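Local coordinates for Alr4995 protein (Nostoc sp., PDB 6LRF) that is a bifunctional enzyme of arginine breakdown, joining an arginine dihydrolase of the guanidine-modifying family to an ornithine cyclodeaminase in one tetrameric protein, at residues 104-109 and 267-272; 115-120 and 146-151; 652-655 and 661-664; 646-651 and 670-675; 22-27 and 214-219. All coordinates share one frame; numbering follows the deposited sequence.

Contact 1: 104-109 and 267-272; sequences NGYTVY and LRVTEP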
# COMPACT_ATOMS: atom_id res chain seq x y z
N ASN B 104 1.63 61.96 -27.48
CA ASN B 104 3.01 62.19 -27.09
C ASN B 104 3.99 61.75 -28.17
O ASN B 104 5.16 61.50 -27.88
CB ASN B 104 3.32 61.52 -25.76
CG ASN B 104 2.85 62.34 -24.57
OD1 ASN B 104 3.65 63.03 -23.93
ND2 ASN B 104 1.56 62.27 -24.28
N GLY B 105 3.51 61.71 -29.41
CA GLY B 105 4.37 61.57 -30.57
C GLY B 105 4.75 60.17 -31.02
O GLY B 105 5.42 59.99 -32.05
N TYR B 106 4.31 59.16 -30.29
CA TYR B 106 4.73 57.80 -30.60
C TYR B 106 4.04 57.23 -31.82
O TYR B 106 2.90 57.56 -32.12
CB TYR B 106 4.49 56.87 -29.40
CG TYR B 106 5.36 57.23 -28.23
CD1 TYR B 106 4.87 58.03 -27.21
CD2 TYR B 106 6.68 56.80 -28.16
CE1 TYR B 106 5.67 58.38 -26.13
CE2 TYR B 106 7.50 57.15 -27.08
CZ TYR B 106 6.98 57.94 -26.07
OH TYR B 106 7.77 58.28 -25.00
N THR B 107 4.77 56.38 -32.53
CA THR B 107 4.18 55.59 -33.60
C THR B 107 3.59 54.32 -32.96
O THR B 107 4.33 53.50 -32.42
CB THR B 107 5.24 55.26 -34.67
OG1 THR B 107 5.84 56.48 -35.13
CG2 THR B 107 4.65 54.50 -35.85
N VAL B 108 2.27 54.20 -33.02
CA VAL B 108 1.54 53.18 -32.28
C VAL B 108 1.16 52.01 -33.17
O VAL B 108 0.48 52.17 -34.19
CB VAL B 108 0.26 53.76 -31.63
CG1 VAL B 108 -0.54 52.67 -30.96
CG2 VAL B 108 0.61 54.85 -30.62
N TYR B 109 1.63 50.83 -32.80
CA TYR B 109 1.27 49.61 -33.51
C TYR B 109 0.26 48.83 -32.70
O TYR B 109 0.34 48.79 -31.47
CB TYR B 109 2.49 48.75 -33.77
CG TYR B 109 3.49 49.40 -34.69
CD1 TYR B 109 4.55 50.12 -34.18
CD2 TYR B 109 3.35 49.29 -36.05
CE1 TYR B 109 5.47 50.72 -35.03
CE2 TYR B 109 4.26 49.88 -36.90
CZ TYR B 109 5.32 50.59 -36.39
OH TYR B 109 6.22 51.17 -37.25
N LEU B 267 5.47 53.12 -16.26
CA LEU B 267 5.94 52.72 -17.58
C LEU B 267 7.07 53.67 -18.00
O LEU B 267 6.87 54.88 -18.05
CB LEU B 267 4.80 52.75 -18.58
CG LEU B 267 5.14 52.42 -20.03
CD1 LEU B 267 5.65 50.99 -20.18
CD2 LEU B 267 3.93 52.64 -20.91
N ARG B 268 8.25 53.12 -18.26
CA ARG B 268 9.35 53.94 -18.74
C ARG B 268 9.14 54.28 -20.22
O ARG B 268 9.12 53.38 -21.07
CB ARG B 268 10.69 53.23 -18.54
CG ARG B 268 11.88 53.96 -19.14
CD ARG B 268 13.19 53.56 -18.46
NE ARG B 268 14.34 54.19 -19.10
CZ ARG B 268 15.52 54.35 -18.51
NH1 ARG B 268 15.70 53.92 -17.27
NH2 ARG B 268 16.52 54.94 -19.16
N VAL B 269 8.95 55.55 -20.54
CA VAL B 269 8.63 55.91 -21.92
C VAL B 269 9.86 56.48 -22.65
O VAL B 269 9.80 56.82 -23.83
CB VAL B 269 7.46 56.90 -21.97
CG1 VAL B 269 6.18 56.19 -21.63
CG2 VAL B 269 7.70 58.05 -20.98
N THR B 270 10.98 56.54 -21.92
CA THR B 270 12.29 56.92 -22.46
C THR B 270 13.19 55.70 -22.60
O THR B 270 13.95 55.38 -21.68
CB THR B 270 13.00 57.97 -21.55
OG1 THR B 270 12.23 59.17 -21.53
CG2 THR B 270 14.40 58.29 -22.06
N GLU B 271 13.10 55.03 -23.74
CA GLU B 271 13.89 53.84 -24.03
C GLU B 271 14.70 54.05 -25.30
O GLU B 271 14.18 53.85 -26.40
CB GLU B 271 13.00 52.59 -24.18
CG GLU B 271 12.18 52.21 -22.95
CD GLU B 271 13.03 51.61 -21.84
OE1 GLU B 271 14.28 51.71 -21.92
OE2 GLU B 271 12.45 51.03 -20.89
N PRO B 272 15.96 54.47 -25.16
CA PRO B 272 16.79 54.74 -26.34
C PRO B 272 17.11 53.47 -27.13
O PRO B 272 17.31 52.41 -26.53
CB PRO B 272 18.06 55.36 -25.75
CG PRO B 272 17.66 55.84 -24.37
CD PRO B 272 16.63 54.86 -23.90
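Tyr106 and Val269 carry this contact between them, a phenol reaching across to a backbone carbonyl. The hydroxyl OH of Tyr106 donates a hydrogen bond of 2.8 Å to the carbonyl O of Val269. It meets that oxygen at a C=O...donor angle of 126°, but tilted 34° from the carbonyl plane. Seen from the ring, the oxygen lies at the edge and near the plane of the phenol. The same hydroxyl leans on the side chain of its partner, with OH 3.3 Å from CB of Val269, and the two side chains cross at about a right angle. Tyr106 follows Gly105, the C-prime residue of the Schellman motif that ends helix 93-103, and its CG, anti to the carbonyl carbon (chi1 -66°), directs the ring to the other segment. Within 267-272, NE of Arg268 bonds O of Thr270 at 2.9 Å, almost in the guanidinium plane, which links the two residues on either side of Val269. Trp100 and Val80 touch the tyrosine, while Arg6 and Leu8 of strand 6-9 lie against Val269. A single polar bond thus ties the short sheet containing 107-109 to the one containing 267-268, and it satisfies a backbone oxygen just past the end of an outermost strand.

Contact 2: 115-120 and 146-151; sequences LPFEGA and PYLAKW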
# COMPACT_ATOMS: atom_id res chain seq x y z
N LEU B 115 -5.39 38.69 -30.43
CA LEU B 115 -4.02 38.32 -30.11
C LEU B 115 -3.53 39.14 -28.93
O LEU B 115 -2.89 40.18 -29.10
CB LEU B 115 -3.13 38.54 -31.33
CG LEU B 115 -1.75 37.89 -31.30
CD1 LEU B 115 -1.93 36.42 -31.00
CD2 LEU B 115 -1.09 38.08 -32.67
N PRO B 116 -3.84 38.68 -27.71
CA PRO B 116 -3.52 39.47 -26.52
C PRO B 116 -2.02 39.66 -26.26
O PRO B 116 -1.19 38.80 -26.55
CB PRO B 116 -4.17 38.66 -25.37
CG PRO B 116 -4.54 37.35 -25.96
CD PRO B 116 -4.74 37.55 -27.42
N PHE B 117 -1.71 40.83 -25.72
CA PHE B 117 -0.34 41.21 -25.37
C PHE B 117 -0.44 42.33 -24.36
O PHE B 117 -1.13 43.31 -24.61
CB PHE B 117 0.44 41.67 -26.58
CG PHE B 117 1.71 42.39 -26.24
CD1 PHE B 117 2.82 41.69 -25.80
CD2 PHE B 117 1.80 43.77 -26.37
CE1 PHE B 117 3.99 42.34 -25.49
CE2 PHE B 117 2.97 44.44 -26.05
CZ PHE B 117 4.07 43.73 -25.61
N GLU B 118 0.24 42.22 -23.22
CA GLU B 118 -0.04 43.19 -22.16
C GLU B 118 1.14 44.08 -21.79
O GLU B 118 1.34 44.42 -20.62
CB GLU B 118 -0.60 42.45 -20.95
CG GLU B 118 -1.95 41.81 -21.33
CD GLU B 118 -2.82 41.42 -20.14
OE1 GLU B 118 -2.33 41.42 -18.99
OE2 GLU B 118 -4.01 41.10 -20.38
N GLY B 119 1.88 44.50 -22.81
CA GLY B 119 2.79 45.63 -22.67
C GLY B 119 4.09 45.35 -21.95
O GLY B 119 4.59 44.22 -21.97
N ALA B 120 4.64 46.38 -21.32
CA ALA B 120 5.92 46.21 -20.65
C ALA B 120 5.76 45.33 -19.41
O ALA B 120 6.74 44.84 -18.86
CB ALA B 120 6.53 47.58 -20.28
N PRO B 146 6.61 37.59 -32.47
CA PRO B 146 7.19 38.05 -33.75
C PRO B 146 6.77 39.47 -34.18
O PRO B 146 7.51 40.11 -34.92
CB PRO B 146 6.65 37.03 -34.76
CG PRO B 146 6.40 35.77 -33.93
CD PRO B 146 5.88 36.32 -32.62
N TYR B 147 5.61 39.93 -33.74
CA TYR B 147 5.15 41.28 -34.04
C TYR B 147 6.03 42.28 -33.30
O TYR B 147 6.41 43.32 -33.85
CB TYR B 147 3.69 41.46 -33.63
CG TYR B 147 2.69 40.77 -34.54
CD1 TYR B 147 2.15 41.43 -35.64
CD2 TYR B 147 2.27 39.47 -34.29
CE1 TYR B 147 1.22 40.80 -36.47
CE2 TYR B 147 1.35 38.83 -35.12
CZ TYR B 147 0.83 39.51 -36.20
OH TYR B 147 -0.09 38.89 -37.02
N LEU B 148 6.35 41.95 -32.06
CA LEU B 148 7.17 42.82 -31.25
C LEU B 148 8.52 43.01 -31.92
O LEU B 148 9.08 44.11 -31.97
CB LEU B 148 7.37 42.24 -29.85
CG LEU B 148 6.12 41.87 -29.09
CD1 LEU B 148 6.53 41.39 -27.70
CD2 LEU B 148 5.21 43.07 -28.99
N ALA B 149 9.05 41.90 -32.44
CA ALA B 149 10.38 41.90 -33.00
C ALA B 149 10.42 42.73 -34.28
O ALA B 149 11.33 43.53 -34.48
CB ALA B 149 10.81 40.48 -33.28
N LYS B 150 9.42 42.53 -35.13
CA LYS B 150 9.29 43.21 -36.42
C LYS B 150 9.06 44.72 -36.25
O LYS B 150 9.69 45.53 -36.90
CB LYS B 150 8.14 42.59 -37.21
CG LYS B 150 7.85 43.23 -38.55
CD LYS B 150 6.72 42.52 -39.29
CE LYS B 150 5.41 42.59 -38.53
NZ LYS B 150 4.26 42.14 -39.38
N TRP B 151 8.16 45.07 -35.33
CA TRP B 151 7.76 46.46 -35.13
C TRP B 151 8.72 47.27 -34.28
O TRP B 151 8.79 48.50 -34.42
CB TRP B 151 6.38 46.52 -34.49
CG TRP B 151 5.28 46.16 -35.41
CD1 TRP B 151 5.29 46.21 -36.78
CD2 TRP B 151 3.97 45.73 -35.04
NE1 TRP B 151 4.07 45.83 -37.29
CE2 TRP B 151 3.24 45.54 -36.24
CE3 TRP B 151 3.34 45.48 -33.82
CZ2 TRP B 151 1.92 45.11 -36.23
CZ3 TRP B 151 2.02 45.07 -33.82
CH2 TRP B 151 1.33 44.88 -35.02
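Leu148 sets its two methyl groups against the ring of Phe117, a helix-to-loop packing inside the guanidine-modifying domain, which probably carries the dihydrolase activity and whose family is known for its alpha/beta propeller. CD2 of Leu148 lies over one face of the ring, 3.8 Å from the centroid and 20° off the normal, which makes a CH-pi contact. The other branch, CD1, touches CE1 of Phe117 at 3.5 Å from the same side of the ring, outside its outline. The two side chains arrive from opposite directions, the leucine from helix 145-152 and the phenylalanine from the loop between strands 107-109 and 123-125. Two residues earlier in the loop, Leu115 makes a second, smaller contact with Tyr147, the residue before Leu148.

Outside this first shell, the opposite face of the Phe117 ring is taken by the backbone N of Gly119, so the ring is held between a methyl group and its own loop. CG of Phe117 points away from its backbone N (chi1 165°), which swings the ring toward the helix. Val81 of strand 79-82 touches both Phe117 and Leu148, and Leu111 touches both Phe117 and Tyr147, adding to the apolar cluster. The loop itself is fixed by Glu118, whose carboxylate pairs with Arg139 and bonds His168 and the backbone of Leu86. Arg325 of the second subunit packs on Leu115, bringing the assembly up to the edge of the cluster. At that edge, CD2 of Leu115 approaches CE2 of Tyr147 obliquely, to 3.5 Å.

Contact 3: 652-655 and 661-664; sequences MVCV and VVTK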
# COMPACT_ATOMS: atom_id res chain seq x y z
N MSE B 652 23.48 0.35 9.39
CA MSE B 652 22.71 0.29 8.16
C MSE B 652 21.49 1.20 8.28
O MSE B 652 20.66 1.01 9.16
CB MSE B 652 22.28 -1.15 7.89
CG MSE B 652 23.38 -2.15 8.15
SE MSE B 652 24.61 -2.18 6.67
CE MSE B 652 23.61 -3.45 5.57
N VAL B 653 21.40 2.19 7.42
CA VAL B 653 20.24 3.06 7.39
C VAL B 653 19.53 2.89 6.05
O VAL B 653 20.11 3.13 4.99
CB VAL B 653 20.63 4.53 7.61
CG1 VAL B 653 19.38 5.39 7.67
CG2 VAL B 653 21.44 4.67 8.89
N CYS B 654 18.29 2.46 6.12
CA CYS B 654 17.55 2.08 4.92
C CYS B 654 16.30 2.94 4.75
O CYS B 654 15.38 2.88 5.56
CB CYS B 654 17.15 0.60 4.99
SG CYS B 654 16.50 -0.03 3.43
N VAL B 655 16.28 3.74 3.68
CA VAL B 655 15.14 4.60 3.42
C VAL B 655 14.49 4.22 2.10
O VAL B 655 15.17 4.12 1.08
CB VAL B 655 15.55 6.08 3.39
CG1 VAL B 655 14.32 6.97 3.37
CG2 VAL B 655 16.43 6.41 4.60
N VAL B 661 11.16 -3.48 1.02
CA VAL B 661 12.62 -3.56 0.95
C VAL B 661 13.23 -3.10 2.29
O VAL B 661 14.24 -3.64 2.75
CB VAL B 661 13.19 -2.74 -0.26
CG1 VAL B 661 14.35 -1.83 0.16
CG2 VAL B 661 13.62 -3.67 -1.40
N VAL B 662 12.57 -2.13 2.92
CA VAL B 662 12.98 -1.65 4.23
C VAL B 662 12.92 -2.79 5.23
O VAL B 662 13.87 -3.01 5.98
CB VAL B 662 12.11 -0.47 4.73
CG1 VAL B 662 12.40 -0.16 6.19
CG2 VAL B 662 12.36 0.77 3.87
N THR B 663 11.82 -3.53 5.22
CA THR B 663 11.65 -4.64 6.16
C THR B 663 12.68 -5.76 5.91
O THR B 663 13.12 -6.40 6.86
CB THR B 663 10.22 -5.23 6.13
OG1 THR B 663 10.00 -6.00 7.31
CG2 THR B 663 9.99 -6.12 4.91
N LYS B 664 13.07 -5.97 4.66
CA LYS B 664 14.12 -6.94 4.35
C LYS B 664 15.42 -6.48 4.99
O LYS B 664 15.93 -7.14 5.90
CB LYS B 664 14.30 -7.11 2.84
CG LYS B 664 15.51 -7.97 2.39
CD LYS B 664 15.91 -9.11 3.35
CE LYS B 664 16.55 -10.30 2.64
NZ LYS B 664 17.71 -9.95 1.74
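Val661, the first residue of 661-664, brings CG1 to 4.3 Å from SG of Cys654, a loose apolar touch. Its neighbour Val662 makes the larger contact. The sulfur of Cys654 rests against the helix backbone here, with SG 4.0 Å from CA of Val662, and also faces the CG2 branch of that valine at 4.2 Å. The same methyl lies 4.1 Å from O of Cys654 and 4.4 Å from C of Val655. Thr663 turns outward from the strand, and Lys664 carries the helix on without reaching it, so the helix meets the strand through Val661 and Val662. On the strand side, Cys654 puts its sulfur anti to the backbone N (chi1 -169°), which projects it toward the helix. Strand 651-656, helix 659-665 and strand 673-677 form a beta-alpha-beta unit of the Rossmann-type domain, and the contact belongs to its first beta-alpha step. Met632 of strand 629-633 also touches Cys654, while Phe683 of helix 680-694 packs on Val655, which turns its side chain away from helix 659-665. With no hydrogen bond across the interface, cohesion here rests on apolar contact, and the slim thiol is consistent with the close approach of the helix backbone, CA of Cys654 and CA of Val662 being 5.9 Å apart.

Contact 4: 646-651 and 670-675; sequences TPAGVK and SIESVG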
# COMPACT_ATOMS: atom_id res chain seq x y z
N THR B 646 27.94 -7.08 3.34
CA THR B 646 28.38 -6.29 4.51
C THR B 646 28.34 -7.06 5.84
O THR B 646 27.31 -7.59 6.21
CB THR B 646 27.50 -5.04 4.67
OG1 THR B 646 27.58 -4.24 3.48
CG2 THR B 646 27.94 -4.23 5.89
N PRO B 647 29.47 -7.07 6.58
CA PRO B 647 29.52 -7.76 7.87
C PRO B 647 28.74 -7.03 8.96
O PRO B 647 28.32 -5.90 8.74
CB PRO B 647 31.01 -7.76 8.21
CG PRO B 647 31.53 -6.55 7.56
CD PRO B 647 30.77 -6.46 6.25
N ALA B 648 28.58 -7.67 10.12
CA ALA B 648 28.01 -7.00 11.28
C ALA B 648 28.94 -5.88 11.77
O ALA B 648 30.11 -5.81 11.39
CB ALA B 648 27.73 -8.01 12.41
N GLY B 649 28.44 -5.02 12.64
CA GLY B 649 29.23 -3.90 13.12
C GLY B 649 29.23 -2.71 12.16
O GLY B 649 30.01 -1.77 12.34
N VAL B 650 28.38 -2.77 11.13
CA VAL B 650 28.20 -1.65 10.22
C VAL B 650 26.79 -1.11 10.40
O VAL B 650 25.82 -1.86 10.31
CB VAL B 650 28.44 -2.04 8.75
CG1 VAL B 650 28.26 -0.82 7.82
CG2 VAL B 650 29.83 -2.64 8.59
N LYS B 651 26.68 0.18 10.69
CA LYS B 651 25.37 0.81 10.83
C LYS B 651 24.69 0.89 9.47
O LYS B 651 25.25 1.40 8.50
CB LYS B 651 25.50 2.19 11.48
CG LYS B 651 26.17 2.14 12.85
CD LYS B 651 26.46 3.53 13.39
CE LYS B 651 26.81 3.50 14.86
NZ LYS B 651 26.87 4.89 15.37
N SER B 670 17.71 -3.76 15.95
CA SER B 670 17.62 -2.30 16.02
C SER B 670 18.88 -1.58 16.51
O SER B 670 18.88 -0.36 16.63
CB SER B 670 16.44 -1.91 16.92
OG SER B 670 16.33 -2.78 18.03
N ILE B 671 19.94 -2.32 16.80
CA ILE B 671 21.20 -1.69 17.20
C ILE B 671 22.14 -1.55 16.00
O ILE B 671 23.07 -0.74 16.02
CB ILE B 671 21.93 -2.49 18.33
CG1 ILE B 671 22.37 -3.87 17.84
CG2 ILE B 671 21.04 -2.61 19.56
CD1 ILE B 671 23.17 -4.65 18.87
N GLU B 672 21.88 -2.32 14.94
CA GLU B 672 22.67 -2.22 13.73
C GLU B 672 21.91 -1.51 12.61
O GLU B 672 22.42 -0.55 12.02
CB GLU B 672 23.10 -3.60 13.26
CG GLU B 672 24.25 -4.17 14.08
CD GLU B 672 25.08 -5.17 13.29
OE1 GLU B 672 24.50 -6.15 12.75
OE2 GLU B 672 26.31 -4.98 13.20
N SER B 673 20.71 -2.00 12.32
CA SER B 673 19.85 -1.48 11.26
C SER B 673 18.88 -0.42 11.76
O SER B 673 18.42 -0.47 12.91
CB SER B 673 19.05 -2.61 10.63
OG SER B 673 19.86 -3.46 9.86
N VAL B 674 18.56 0.54 10.90
CA VAL B 674 17.35 1.32 11.09
C VAL B 674 16.69 1.52 9.72
O VAL B 674 17.36 1.61 8.68
CB VAL B 674 17.61 2.68 11.79
CG1 VAL B 674 18.26 3.70 10.85
CG2 VAL B 674 16.30 3.24 12.36
N GLY B 675 15.36 1.52 9.71
CA GLY B 675 14.61 1.69 8.49
C GLY B 675 13.45 2.65 8.69
O GLY B 675 12.79 2.62 9.73
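Glu672 lies against 648-651, the end of a loop and the first residue of strand 651-656, and has by far the largest share of the surface buried here. The tight part is at the backbone: O of Glu672 receives a CA-H...O contact from CA of Lys651 at 3.5 Å, with an angle of 145° at the hydrogen. Lys651 and Glu672 are also the closest pair of CA atoms across the two segments. The backbone of Glu672 bonds in turn to Met652, which holds the carbonyl in place. CG of Glu672 sits beside its own backbone N (chi1 -77°), and this torsion and the extended chain beyond direct the side chain toward the 648-649 turn. There the carboxylate is modelled beside Ala648 and Gly649, too close to N of Gly649, so its exact placement is doubtful. On the looser side Gly649 is exposed, and the extended chain of Lys651 leads away from the glutamate toward Glu480 of helix 467-486. The third subunit adds cover, its Tyr386 packing on Ala648 and its Ile385 on Glu672. Strands 651-656 and 673-677 are neighbours in a six-stranded parallel sheet of order 3-2-1-4-5-6, the Rossmann order, with 673-677 outermost.

Contact 5: 22-27 and 214-219; sequences NPWMEG and VNFACN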
# COMPACT_ATOMS: atom_id res chain seq x y z
N ASN B 22 -7.07 38.03 -11.73
CA ASN B 22 -5.84 37.34 -11.33
C ASN B 22 -5.96 36.87 -9.87
O ASN B 22 -6.78 37.40 -9.11
CB ASN B 22 -4.60 38.24 -11.55
CG ASN B 22 -4.51 39.41 -10.57
OD1 ASN B 22 -4.36 39.21 -9.37
ND2 ASN B 22 -4.52 40.64 -11.10
N PRO B 23 -5.17 35.85 -9.47
CA PRO B 23 -5.35 35.24 -8.14
C PRO B 23 -5.16 36.18 -6.95
O PRO B 23 -5.75 35.95 -5.90
CB PRO B 23 -4.29 34.12 -8.12
CG PRO B 23 -3.29 34.52 -9.16
CD PRO B 23 -4.12 35.16 -10.24
N TRP B 24 -4.34 37.22 -7.09
CA TRP B 24 -4.13 38.16 -5.99
C TRP B 24 -5.38 38.99 -5.68
O TRP B 24 -5.48 39.59 -4.60
CB TRP B 24 -2.97 39.09 -6.31
CG TRP B 24 -1.67 38.41 -6.50
CD1 TRP B 24 -1.15 37.93 -7.67
CD2 TRP B 24 -0.69 38.13 -5.49
NE1 TRP B 24 0.09 37.38 -7.46
CE2 TRP B 24 0.40 37.48 -6.12
CE3 TRP B 24 -0.63 38.36 -4.11
CZ2 TRP B 24 1.53 37.07 -5.42
CZ3 TRP B 24 0.50 37.95 -3.41
CH2 TRP B 24 1.56 37.31 -4.07
N MSE B 25 -6.31 39.05 -6.63
CA MSE B 25 -7.56 39.80 -6.46
C MSE B 25 -8.63 39.01 -5.72
O MSE B 25 -9.68 39.55 -5.38
CB MSE B 25 -8.13 40.22 -7.82
CG MSE B 25 -7.48 41.45 -8.44
SE MSE B 25 -8.30 41.93 -10.16
CE MSE B 25 -7.14 43.46 -10.63
N GLU B 26 -8.37 37.73 -5.49
CA GLU B 26 -9.36 36.85 -4.88
C GLU B 26 -9.75 37.33 -3.48
O GLU B 26 -8.88 37.65 -2.67
CB GLU B 26 -8.82 35.42 -4.84
CG GLU B 26 -9.59 34.45 -5.72
CD GLU B 26 -11.06 34.37 -5.34
OE1 GLU B 26 -11.34 34.16 -4.13
OE2 GLU B 26 -11.91 34.52 -6.24
N GLY B 27 -11.05 37.42 -3.23
CA GLY B 27 -11.56 37.84 -1.93
C GLY B 27 -11.16 39.24 -1.51
O GLY B 27 -11.11 39.55 -0.31
N VAL B 214 6.85 36.82 -3.34
CA VAL B 214 5.42 37.04 -3.08
C VAL B 214 5.17 38.44 -2.49
O VAL B 214 4.03 38.88 -2.34
CB VAL B 214 4.86 35.97 -2.13
CG1 VAL B 214 5.07 34.59 -2.71
CG2 VAL B 214 5.54 36.06 -0.77
N ASN B 215 6.25 39.14 -2.16
CA ASN B 215 6.17 40.55 -1.81
C ASN B 215 6.42 41.47 -3.00
O ASN B 215 6.56 42.69 -2.83
CB ASN B 215 7.16 40.87 -0.69
CG ASN B 215 6.60 40.58 0.68
OD1 ASN B 215 5.99 41.45 1.30
ND2 ASN B 215 6.78 39.35 1.14
N PHE B 216 6.48 40.87 -4.20
CA PHE B 216 6.70 41.59 -5.46
C PHE B 216 8.05 42.29 -5.51
O PHE B 216 8.15 43.42 -6.00
CB PHE B 216 5.61 42.62 -5.70
CG PHE B 216 4.30 42.03 -6.14
CD1 PHE B 216 3.87 42.18 -7.45
CD2 PHE B 216 3.49 41.36 -5.24
CE1 PHE B 216 2.65 41.66 -7.87
CE2 PHE B 216 2.27 40.84 -5.64
CZ PHE B 216 1.84 40.98 -6.96
N ALA B 217 9.08 41.63 -4.99
CA ALA B 217 10.44 42.16 -5.05
C ALA B 217 10.90 42.41 -6.50
O ALA B 217 11.64 43.35 -6.77
CB ALA B 217 11.42 41.22 -4.35
N CYS B 218 10.46 41.56 -7.42
CA CYS B 218 10.87 41.67 -8.81
C CYS B 218 10.18 42.82 -9.52
O CYS B 218 10.66 43.31 -10.56
CB CYS B 218 10.59 40.37 -9.55
SG CYS B 218 11.73 39.08 -9.11
N ASN B 219 9.06 43.24 -8.93
CA ASN B 219 8.27 44.36 -9.44
C ASN B 219 8.89 45.70 -9.00
O ASN B 219 8.29 46.48 -8.27
CB ASN B 219 6.84 44.24 -8.95
CG ASN B 219 5.84 44.79 -9.94
OD1 ASN B 219 5.12 45.76 -9.64
ND2 ASN B 219 5.79 44.19 -11.13
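A Schellman motif ending helix 210-213 delivers Phe216 to the indole of Trp24, which rises from the short 3-10 segment 23-25. Phe216 is its C-prime residue, with positive phi, and its chain leaves the helix to present the ring. The pair is edge-to-face: the edge of Phe216 is directed at the face of the six-membered ring of Trp24, with centroids 4.9 Å apart and planes at 58°. CE2 of Phe216 does most of the touching, 3.8 Å from CZ2 of Trp24, while CZ of Phe216 extends over the junction of the two indole rings, 3.9 Å from CE2 of Trp24. Both segments belong to the guanidine-modifying domain, which probably carries the dihydrolase activity, and join an early loop to one almost two hundred residues later. Val214 comes to the far end of the indole, its carbonyl O lying 3.4 Å from CH2 of Trp24 in an oblique approach, with its CB 4.1 Å from the same carbon.

The indole is held at its other end as well, since NE1 of Trp24 donates to the carbonyl of Arg165. CG of Trp24 lies anti to the carbonyl carbon (chi1 -62°), which turns the indole toward Val214 and Phe216. Asn22 OD1 receives weak bonds from the backbone N atoms of Trp24 and Met25 at the start of the 3-10 turn. Trp479 of the fourth subunit makes a further edge-to-face pair with Trp24.

The five contacts fall into two groups, one in the N-terminal guanidine-modifying domain and one in the C-terminal Rossmann-type domain. Contacts 1, 2 and 5 form the first. Contacts 1 and 2 touch directly, CB of Tyr109 packing on CE3 of Trp151 at 3.4 Å, whereas contact 5 stands clear, its nearest atoms about 8 Å from contact 2 and about 10 Å from contact 1. Contacts 3 and 4 share the parallel sheet of the Rossmann-type domain, where N of Val674 and O of Met652, 2.8 Å apart, probably form a hydrogen bond. Between the groups the separation is large: centres of contacts 1 and 4 are 71 Å apart. The structure is unliganded, so no bound substrate marks an active site.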